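Local coordinates for mandelate racemase/muconate lactonizing enzyme (Roseovarius nubinhibens, PDB 2QDD), which is of unknown function but belongs to the magnesium-dependent enolase superfamily, whose mandelate racemase and muconate lactonizing members act on carboxylate substrates, at residues P65-R68 / A69-T73; S101-K104 / S105-M109; W112-L115 / G116-G120; P203-A206 / V207-N211. One frame throughout, in Å; residues are numbered along the deposited sequence.

Contact 1 (P65-R68 / A69-T73); sequences PGLR and AGIAT
L67 and I71 make the apolar touch of this helical stretch, one turn apart: CD2 of L67 lies 3.8 Å from CD1 of I71, the two chains slanting across each other. With chi1 at -64°, CG1 of I71 stands beside its own backbone N and is carried back toward the preceding turn, where it rests 3.4 Å from L67 O. Branched aliphatic side chains suit this face, because I71 also packs on V10 and T36 of the antiparallel sheet while L67 reaches P106 of helix 101-119.

The polar contacts between P65-R68 and A69-T73 are backbone bonds of the regular i to i+4 kind. A69 N donates to P65 O at 3.1 Å, G70 N to G66 O at 2.9 Å and I71 N to L67 O at 3.0 Å. A72 N completes the set with R68 O at 3.1 Å, the straightest of the four with an N-H...O angle of 171°.

That backbone O is the part R68 plays in this turn, for its side chain turns away from A69-T73. The long arm, bent at chi3, takes the guanidinium to a salt bridge from NH1 to D34 on strand 29-42, a task for which arginine has the length. G66 and A69 are small where subunits meet: A69 of this chain packs on G66 of the second subunit, and P65 on T73 of that subunit. The whole is the opening turns of an alpha helix in the capping domain of the enolase superfamily, with one side on the antiparallel sheet, L67 against helix 101-119, and P65 and A69 at a subunit interface.

Contact 2 (S101-K104 / S105-M109); sequences SYVK and SPIDM
Y102 brings the flat group of this turn, its phenol ring, and meets P106 through the backbone: CD of P106 lies 3.4 Å from Y102 O. One face of the phenol is covered by its neighbour, CG2 of V103 standing 3.9 Å above the plane over the ring centre. Its CE1 touches the backbone of G66 and L67 in helix 64-78, and OH is hydrogen-bonded to H100 of the second subunit, so tyrosine serves both as apolar filler and as a polar link between subunits.

Proline has no N-H, so Y102 O gets no bond from the next turn; a weak one comes instead from ND2 of N269. The disturbance spreads to V103 O, which meets carbon: CD of P106 at 3.4 Å and CD1 of I107 at 3.5 Å. I107 holds CG1 beside its backbone N (chi1 -57°), which turns CD1 back onto that carbonyl and brings it loosely to V103 CG1, 4.4 Å away. Both branched residues also pack on L74 of helix 64-78.

On either flank of the break the backbone bonds differ. S105 N to S101 O is weak, bent to 133°, whereas D108 N meets K104 O at 3.0 Å, almost in line with the carbonyl. The buried ammonium of K104 is gripped by D94 and by the carbonyls of L97 and G99, and the D108 carboxylate by N90, L274 and T275. This is a proline-kinked helix start in the capping domain, set beside barrel helix 268-271, with the side chain of S101 about 11 Å from those of the magnesium ligands D243 and E244.

Contact 3 (W112-L115 / G116-G120); sequences WDIL and GQVAG
D113 and Q117 lie one turn apart and lean across each other, the carboxylate and amide planes 58° apart. In D113, CG anti to the backbone N (chi1 -161°) sends the carboxylate outward from the helix, with OD1 on the side of Q117. CG of Q117 stands beside its own backbone N, and the chain, extended from there, runs back so that the amide reaches D113. NE2 then gives weak bonds to two acceptors of D113, OD1 at 3.1 Å and the backbone O at 3.2 Å. Since Q117 N also donates to D113 O, that carbonyl takes two N-H groups from a single residue. NE2 has a further partner in T47 O, and the carboxylate is fixed by L353 N on OD1 and W49 N on OD2. Replacing Q117 by a leucine is likely to leave T47 O without its amide donor and D113 OD1 with one donor fewer, slackening the tie between helix and strand.

On the next face V118 turns toward I114: CG2 of V118 sits 3.5 Å from I114 O and only loosely near CG2 of I114, 4.4 Å off. V118 N bonds to that same carbonyl at 2.9 Å. A119 brings its CB to 3.3 Å from L115 O; a small methyl suits it, for it packs on A119 of the third subunit. The helix ends in a Schellman motif, with G120 at C-prime: its positive phi, easy for glycine, accompanies a bond from L121 N to G116 O and a weak one from G120 N to Q117 O.

Around this closing turn of helix 101-119, W112 packs on helices 274-287, 123-126 and 86-96, L115 on the latter two, and D113 and Q117 fasten another flank to strand 47-52.

Contact 4 (P203-A206 / V207-N211); sequences PAIA and VEVLN
I205 and V209 form the apolar pair, CG2 of I205 lying 3.9 Å from CG1 of V209 as modelled. The V209 side chain is nearly eclipsed (chi1 -6°), which puts CG1 unusually close to I205 O, so its exact setting, and that distance with it, is doubtful. Valine fits here by its packing on I177 and I180 of helix 173-185. Elsewhere aliphatic carbons rest on the carbonyls of the turn before: V207 CG2 is 3.3 Å from P203 O, and L210 CG is 3.4 Å from A206 O.

The backbone bonds are regular. V207 N donates to P203 O, E208 N to A204 O, and L210 N to A206 O at 3.0 Å, while V209 N to I205 O is nearly straight, at 176°. Proline is well placed in the first turn, where its missing N-H costs no bond.

A water bridges the turn, donating to E208 OE1 at 2.7 Å and more weakly to A204 O at 3.3 Å. E208 runs out extended, CG anti to its N (chi1 179°), and its other oxygen, OE2, makes a salt bridge to R192 of the fourth subunit, so both carboxylate oxygens are occupied. The small A204 packs on W218 of that subunit.

This is the helix of a beta-alpha-beta crossover in the enolase barrel, between strand 192-196, which carries the magnesium ligand D196, and strand 218-220, which carries E220; the side chain of L210 is about 10 Å from that of E220.

In the fold
Contacts 1, 2 and 3 follow one another along the capping domain, and contact 4 comes later, in the barrel. Contact 1 belongs to helix 64-78; contacts 2 and 3 are the start and end of helix 101-119, their centres about 17 Å apart. Contacts 1 and 2 touch, with centres about 11 Å apart: CG1 of V103 lies 3.6 Å from G70 C, where the absence of a side chain permits close helix packing. Contact 4 sits about 36 Å from contact 2, centre to centre, on the opposite side of the chain's centre. Only contacts 2 and 4 come near magnesium ligands; contacts 1 and 3 lie farther out in the capping domain. All four adjoin other subunits of the octamer.

Contact 1 (P65-R68 / A69-T73)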
loop_
_atom_site.group_PDB
_atom_site.type_symbol
_atom_site.label_atom_id
_atom_site.label_comp_id
_atom_site.label_asym_id
_atom_site.label_seq_id
_atom_site.Cartn_x
_atom_site.Cartn_y
_atom_site.Cartn_z
ATOM N N PRO A 65 32.253 18.539 -24.059
ATOM C CA PRO A 65 31.801 19.765 -24.733
ATOM C C PRO A 65 30.580 20.426 -24.085
ATOM O O PRO A 65 30.487 21.655 -24.065
ATOM C CB PRO A 65 31.474 19.292 -26.155
ATOM C CG PRO A 65 32.230 18.021 -26.324
ATOM C CD PRO A 65 32.234 17.383 -24.977
ATOM N N GLY A 66 29.670 19.621 -23.538
ATOM C CA GLY A 66 28.527 20.155 -22.793
ATOM C C GLY A 66 28.890 20.796 -21.473
ATOM O O GLY A 66 28.233 21.742 -21.039
ATOM N N LEU A 67 29.939 20.277 -20.839
ATOM C CA LEU A 67 30.436 20.822 -19.575
ATOM C C LEU A 67 30.958 22.245 -19.755
ATOM O O LEU A 67 30.614 23.145 -18.984
ATOM C CB LEU A 67 31.529 19.917 -18.990
ATOM C CG LEU A 67 31.585 19.732 -17.471
ATOM C CD1 LEU A 67 32.265 18.416 -17.104
ATOM C CD2 LEU A 67 32.252 20.894 -16.755
ATOM N N ARG A 68 31.769 22.444 -20.789
ATOM C CA ARG A 68 32.311 23.764 -21.103
ATOM C C ARG A 68 31.258 24.744 -21.606
ATOM O O ARG A 68 31.297 25.925 -21.247
ATOM C CB ARG A 68 33.480 23.641 -22.077
ATOM C CG ARG A 68 34.708 22.988 -21.439
ATOM C CD ARG A 68 35.849 22.826 -22.423
ATOM N NE ARG A 68 35.596 21.781 -23.415
ATOM C CZ ARG A 68 35.914 20.499 -23.258
ATOM N NH1 ARG A 68 36.490 20.083 -22.137
ATOM N NH2 ARG A 68 35.650 19.630 -24.224
ATOM N N ALA A 69 30.308 24.248 -22.409
ATOM C CA ALA A 69 29.134 25.038 -22.826
ATOM C C ALA A 69 28.251 25.463 -21.659
ATOM O O ALA A 69 27.737 26.578 -21.639
ATOM C CB ALA A 69 28.310 24.286 -23.874
ATOM N N GLY A 70 28.091 24.570 -20.683
ATOM C CA GLY A 70 27.367 24.873 -19.454
ATOM C C GLY A 70 28.020 25.948 -18.608
ATOM O O GLY A 70 27.329 26.838 -18.102
ATOM N N ILE A 71 29.345 25.865 -18.447
ATOM C CA ILE A 71 30.113 26.912 -17.743
ATOM C C ILE A 71 29.955 28.304 -18.390
ATOM O O ILE A 71 29.713 29.285 -17.686
ATOM C CB ILE A 71 31.605 26.534 -17.552
ATOM C CG1 ILE A 71 31.733 25.300 -16.650
ATOM C CG2 ILE A 71 32.390 27.701 -16.920
ATOM C CD1 ILE A 71 33.101 24.626 -16.688
ATOM N N ALA A 72 30.050 28.360 -19.721
ATOM C CA ALA A 72 29.741 29.563 -20.511
ATOM C C ALA A 72 28.407 30.217 -20.150
ATOM O O ALA A 72 28.352 31.423 -19.903
ATOM C CB ALA A 72 29.785 29.243 -22.024
ATOM N N THR A 73 27.347 29.410 -20.122
ATOM C CA THR A 73 26.007 29.857 -19.742
ATOM C C THR A 73 25.939 30.365 -18.299
ATOM O O THR A 73 25.309 31.394 -18.024
ATOM C CB THR A 73 24.977 28.739 -19.987
ATOM O OG1 THR A 73 24.791 28.579 -21.395
ATOM C CG2 THR A 73 23.632 29.051 -19.345
#

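Contact 2 (S101-K104 / S105-M109)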
loop_
_atom_site.group_PDB
_atom_site.type_symbol
_atom_site.label_atom_id
_atom_site.label_comp_id
_atom_site.label_asym_id
_atom_site.label_seq_id
_atom_site.Cartn_x
_atom_site.Cartn_y
_atom_site.Cartn_z
ATOM N N SER A 101 24.107 18.460 -13.748
ATOM C CA SER A 101 24.862 18.279 -12.511
ATOM C C SER A 101 26.364 18.158 -12.773
ATOM O O SER A 101 27.173 18.548 -11.941
ATOM C CB SER A 101 24.343 17.063 -11.747
ATOM O OG SER A 101 24.342 15.908 -12.562
ATOM N N TYR A 102 26.715 17.636 -13.944
ATOM C CA TYR A 102 28.096 17.534 -14.404
ATOM C C TYR A 102 28.793 18.870 -14.659
ATOM O O TYR A 102 30.009 18.967 -14.512
ATOM C CB TYR A 102 28.184 16.648 -15.643
ATOM C CG TYR A 102 27.579 17.200 -16.928
ATOM C CD1 TYR A 102 28.396 17.631 -17.978
ATOM C CD2 TYR A 102 26.197 17.246 -17.117
ATOM C CE1 TYR A 102 27.851 18.115 -19.172
ATOM C CE2 TYR A 102 25.644 17.728 -18.303
ATOM C CZ TYR A 102 26.476 18.159 -19.327
ATOM O OH TYR A 102 25.926 18.625 -20.505
ATOM N N VAL A 103 28.013 19.878 -15.040
ATOM C CA VAL A 103 28.492 21.255 -15.166
ATOM C C VAL A 103 28.747 21.854 -13.786
ATOM O O VAL A 103 29.728 22.575 -13.576
ATOM C CB VAL A 103 27.477 22.132 -15.953
ATOM C CG1 VAL A 103 27.883 23.602 -15.936
ATOM C CG2 VAL A 103 27.348 21.632 -17.388
ATOM N N LYS A 104 27.865 21.522 -12.847
ATOM C CA LYS A 104 27.800 22.191 -11.557
ATOM C C LYS A 104 28.876 21.741 -10.581
ATOM O O LYS A 104 29.274 22.510 -9.705
ATOM C CB LYS A 104 26.420 21.997 -10.939
ATOM C CG LYS A 104 25.422 23.006 -11.433
ATOM C CD LYS A 104 24.045 22.432 -11.453
ATOM C CE LYS A 104 23.076 23.445 -11.994
ATOM N NZ LYS A 104 21.687 22.899 -11.932
ATOM N N SER A 105 29.336 20.500 -10.749
ATOM C CA SER A 105 30.269 19.863 -9.816
ATOM C C SER A 105 31.657 20.528 -9.719
ATOM O O SER A 105 32.140 20.753 -8.617
ATOM C CB SER A 105 30.370 18.348 -10.077
ATOM O OG SER A 105 31.313 17.716 -9.223
ATOM N N PRO A 106 32.311 20.842 -10.876
ATOM C CA PRO A 106 33.565 21.593 -10.671
ATOM C C PRO A 106 33.434 23.022 -10.127
ATOM O O PRO A 106 34.352 23.489 -9.456
ATOM C CB PRO A 106 34.196 21.619 -12.068
ATOM C CG PRO A 106 33.071 21.467 -13.001
ATOM C CD PRO A 106 32.101 20.560 -12.313
ATOM N N ILE A 107 32.318 23.703 -10.414
ATOM C CA ILE A 107 32.053 25.030 -9.850
ATOM C C ILE A 107 31.903 24.987 -8.330
ATOM O O ILE A 107 32.488 25.806 -7.615
ATOM C CB ILE A 107 30.813 25.707 -10.478
ATOM C CG1 ILE A 107 30.968 25.808 -11.998
ATOM C CG2 ILE A 107 30.590 27.101 -9.869
ATOM C CD1 ILE A 107 29.676 25.994 -12.756
ATOM N N ASP A 108 31.124 24.021 -7.852
ATOM C CA ASP A 108 30.934 23.801 -6.421
ATOM C C ASP A 108 32.230 23.397 -5.703
ATOM O O ASP A 108 32.515 23.885 -4.608
ATOM C CB ASP A 108 29.845 22.753 -6.197
ATOM C CG ASP A 108 29.555 22.531 -4.737
ATOM O OD1 ASP A 108 28.855 23.371 -4.130
ATOM O OD2 ASP A 108 30.038 21.519 -4.196
ATOM N N MET A 109 32.997 22.513 -6.343
ATOM C CA MET A 109 34.274 21.990 -5.840
ATOM C C MET A 109 35.294 23.111 -5.610
ATOM O O MET A 109 36.007 23.117 -4.603
ATOM C CB MET A 109 34.822 20.979 -6.860
ATOM C CG MET A 109 36.023 20.160 -6.433
ATOM S SD MET A 109 36.451 18.964 -7.718
ATOM C CE MET A 109 38.207 19.020 -7.592
#

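Contact 3 (W112-L115 / G116-G120)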
loop_
_atom_site.group_PDB
_atom_site.type_symbol
_atom_site.label_atom_id
_atom_site.label_comp_id
_atom_site.label_asym_id
_atom_site.label_seq_id
_atom_site.Cartn_x
_atom_site.Cartn_y
_atom_site.Cartn_z
ATOM N N TRP A 112 34.249 25.306 -2.607
ATOM C CA TRP A 112 34.633 24.601 -1.377
ATOM C C TRP A 112 36.118 24.808 -1.062
ATOM O O TRP A 112 36.476 25.078 0.087
ATOM C CB TRP A 112 34.316 23.095 -1.473
ATOM C CG TRP A 112 32.923 22.726 -1.004
ATOM C CD1 TRP A 112 31.814 22.583 -1.781
ATOM C CD2 TRP A 112 32.504 22.451 0.343
ATOM N NE1 TRP A 112 30.728 22.250 -1.012
ATOM C CE2 TRP A 112 31.121 22.154 0.296
ATOM C CE3 TRP A 112 33.158 22.431 1.584
ATOM C CZ2 TRP A 112 30.375 21.847 1.443
ATOM C CZ3 TRP A 112 32.416 22.120 2.730
ATOM C CH2 TRP A 112 31.039 21.833 2.648
ATOM N N ASP A 113 36.958 24.676 -2.092
ATOM C CA ASP A 113 38.390 25.001 -2.047
ATOM C C ASP A 113 38.683 26.401 -1.497
ATOM O O ASP A 113 39.524 26.546 -0.610
ATOM C CB ASP A 113 38.997 24.844 -3.447
ATOM C CG ASP A 113 40.520 24.707 -3.432
ATOM O OD1 ASP A 113 41.137 24.584 -2.347
ATOM O OD2 ASP A 113 41.105 24.713 -4.536
ATOM N N ILE A 114 37.973 27.409 -2.010
ATOM C CA ILE A 114 38.079 28.797 -1.538
ATOM C C ILE A 114 37.667 28.931 -0.068
ATOM O O ILE A 114 38.399 29.528 0.734
ATOM C CB ILE A 114 37.266 29.778 -2.436
ATOM C CG1 ILE A 114 37.919 29.911 -3.817
ATOM C CG2 ILE A 114 37.132 31.163 -1.789
ATOM C CD1 ILE A 114 36.973 30.402 -4.903
ATOM N N LEU A 115 36.513 28.360 0.279
ATOM C CA LEU A 115 36.014 28.358 1.657
ATOM C C LEU A 115 36.980 27.706 2.654
ATOM O O LEU A 115 37.172 28.214 3.760
ATOM C CB LEU A 115 34.638 27.689 1.749
ATOM C CG LEU A 115 34.059 27.665 3.172
ATOM C CD1 LEU A 115 33.563 29.039 3.606
ATOM C CD2 LEU A 115 33.000 26.606 3.358
ATOM N N GLY A 116 37.588 26.594 2.250
ATOM C CA GLY A 116 38.601 25.933 3.059
ATOM C C GLY A 116 39.847 26.765 3.321
ATOM O O GLY A 116 40.371 26.758 4.434
ATOM N N GLN A 117 40.310 27.481 2.296
ATOM C CA GLN A 117 41.461 28.382 2.411
ATOM C C GLN A 117 41.170 29.598 3.282
ATOM O O GLN A 117 42.004 29.993 4.094
ATOM C CB GLN A 117 41.924 28.832 1.029
ATOM C CG GLN A 117 42.598 27.742 0.218
ATOM C CD GLN A 117 42.833 28.153 -1.220
ATOM O OE1 GLN A 117 43.556 29.111 -1.494
ATOM N NE2 GLN A 117 42.222 27.429 -2.149
ATOM N N VAL A 118 39.979 30.170 3.109
ATOM C CA VAL A 118 39.494 31.307 3.899
ATOM C C VAL A 118 39.338 30.959 5.391
ATOM O O VAL A 118 39.667 31.771 6.265
ATOM C CB VAL A 118 38.173 31.871 3.282
ATOM C CG1 VAL A 118 37.320 32.619 4.301
ATOM C CG2 VAL A 118 38.483 32.761 2.081
ATOM N N ALA A 119 38.866 29.745 5.666
ATOM C CA ALA A 119 38.691 29.253 7.034
ATOM C C ALA A 119 39.963 28.637 7.618
ATOM O O ALA A 119 40.072 28.467 8.832
ATOM C CB ALA A 119 37.553 28.240 7.085
ATOM N N GLY A 120 40.912 28.288 6.751
ATOM C CA GLY A 120 42.135 27.600 7.165
ATOM C C GLY A 120 41.919 26.142 7.531
ATOM O O GLY A 120 42.637 25.597 8.370
#

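Contact 4 (P203-A206 / V207-N211)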
loop_
_atom_site.group_PDB
_atom_site.type_symbol
_atom_site.label_atom_id
_atom_site.label_comp_id
_atom_site.label_asym_id
_atom_site.label_seq_id
_atom_site.Cartn_x
_atom_site.Cartn_y
_atom_site.Cartn_z
ATOM N N PRO A 203 15.640 -7.288 -15.596
ATOM C CA PRO A 203 15.161 -7.974 -14.385
ATOM C C PRO A 203 15.120 -9.501 -14.465
ATOM O O PRO A 203 15.472 -10.164 -13.494
ATOM C CB PRO A 203 13.751 -7.407 -14.197
ATOM C CG PRO A 203 13.827 -6.053 -14.772
ATOM C CD PRO A 203 14.740 -6.177 -15.967
ATOM N N ALA A 204 14.730 -10.036 -15.622
ATOM C CA ALA A 204 14.654 -11.481 -15.860
ATOM C C ALA A 204 15.985 -12.207 -15.689
ATOM O O ALA A 204 16.050 -13.257 -15.046
ATOM C CB ALA A 204 14.114 -11.736 -17.244
ATOM N N ILE A 205 17.038 -11.650 -16.277
ATOM C CA ILE A 205 18.377 -12.237 -16.197
ATOM C C ILE A 205 18.914 -12.121 -14.773
ATOM O O ILE A 205 19.435 -13.092 -14.236
ATOM C CB ILE A 205 19.359 -11.608 -17.234
ATOM C CG1 ILE A 205 18.907 -11.933 -18.662
ATOM C CG2 ILE A 205 20.777 -12.137 -17.038
ATOM C CD1 ILE A 205 19.387 -10.932 -19.714
ATOM N N ALA A 206 18.747 -10.948 -14.159
ATOM C CA ALA A 206 19.126 -10.731 -12.754
ATOM C C ALA A 206 18.503 -11.742 -11.792
ATOM O O ALA A 206 19.210 -12.351 -10.988
ATOM C CB ALA A 206 18.789 -9.320 -12.324
ATOM N N VAL A 207 17.188 -11.928 -11.894
ATOM C CA VAL A 207 16.464 -12.901 -11.069
ATOM C C VAL A 207 16.996 -14.323 -11.290
ATOM O O VAL A 207 17.229 -15.052 -10.328
ATOM C CB VAL A 207 14.927 -12.798 -11.292
ATOM C CG1 VAL A 207 14.183 -13.971 -10.670
ATOM C CG2 VAL A 207 14.401 -11.488 -10.716
ATOM N N GLU A 208 17.236 -14.684 -12.549
ATOM C CA GLU A 208 17.744 -16.011 -12.902
ATOM C C GLU A 208 19.156 -16.309 -12.398
ATOM O O GLU A 208 19.370 -17.355 -11.791
ATOM C CB GLU A 208 17.643 -16.276 -14.410
ATOM C CG GLU A 208 18.177 -17.643 -14.840
ATOM C CD GLU A 208 18.391 -17.769 -16.341
ATOM O OE1 GLU A 208 18.335 -16.738 -17.050
ATOM O OE2 GLU A 208 18.623 -18.906 -16.813
ATOM N N VAL A 209 20.116 -15.412 -12.636
ATOM C CA VAL A 209 21.460 -15.636 -12.092
ATOM C C VAL A 209 21.585 -15.548 -10.568
ATOM O O VAL A 209 22.226 -16.400 -9.961
ATOM C CB VAL A 209 22.663 -15.001 -12.901
ATOM C CG1 VAL A 209 22.241 -14.356 -14.214
ATOM C CG2 VAL A 209 23.520 -14.075 -12.055
ATOM N N LEU A 210 20.941 -14.556 -9.953
ATOM C CA LEU A 210 21.071 -14.342 -8.507
ATOM C C LEU A 210 20.334 -15.377 -7.672
ATOM O O LEU A 210 20.728 -15.646 -6.547
ATOM C CB LEU A 210 20.673 -12.922 -8.097
ATOM C CG LEU A 210 21.547 -11.780 -8.625
ATOM C CD1 LEU A 210 21.028 -10.430 -8.161
ATOM C CD2 LEU A 210 22.990 -11.970 -8.198
ATOM N N ASN A 211 19.288 -15.979 -8.231
ATOM C CA ASN A 211 18.636 -17.113 -7.584
ATOM C C ASN A 211 19.215 -18.480 -7.954
ATOM O O ASN A 211 18.705 -19.508 -7.515
ATOM C CB ASN A 211 17.114 -17.071 -7.792
ATOM C CG ASN A 211 16.459 -15.895 -7.072
ATOM O OD1 ASN A 211 16.989 -15.383 -6.092
ATOM N ND2 ASN A 211 15.298 -15.472 -7.555
HETATM O O HOH W 1 16.092 -15.385 -17.606
#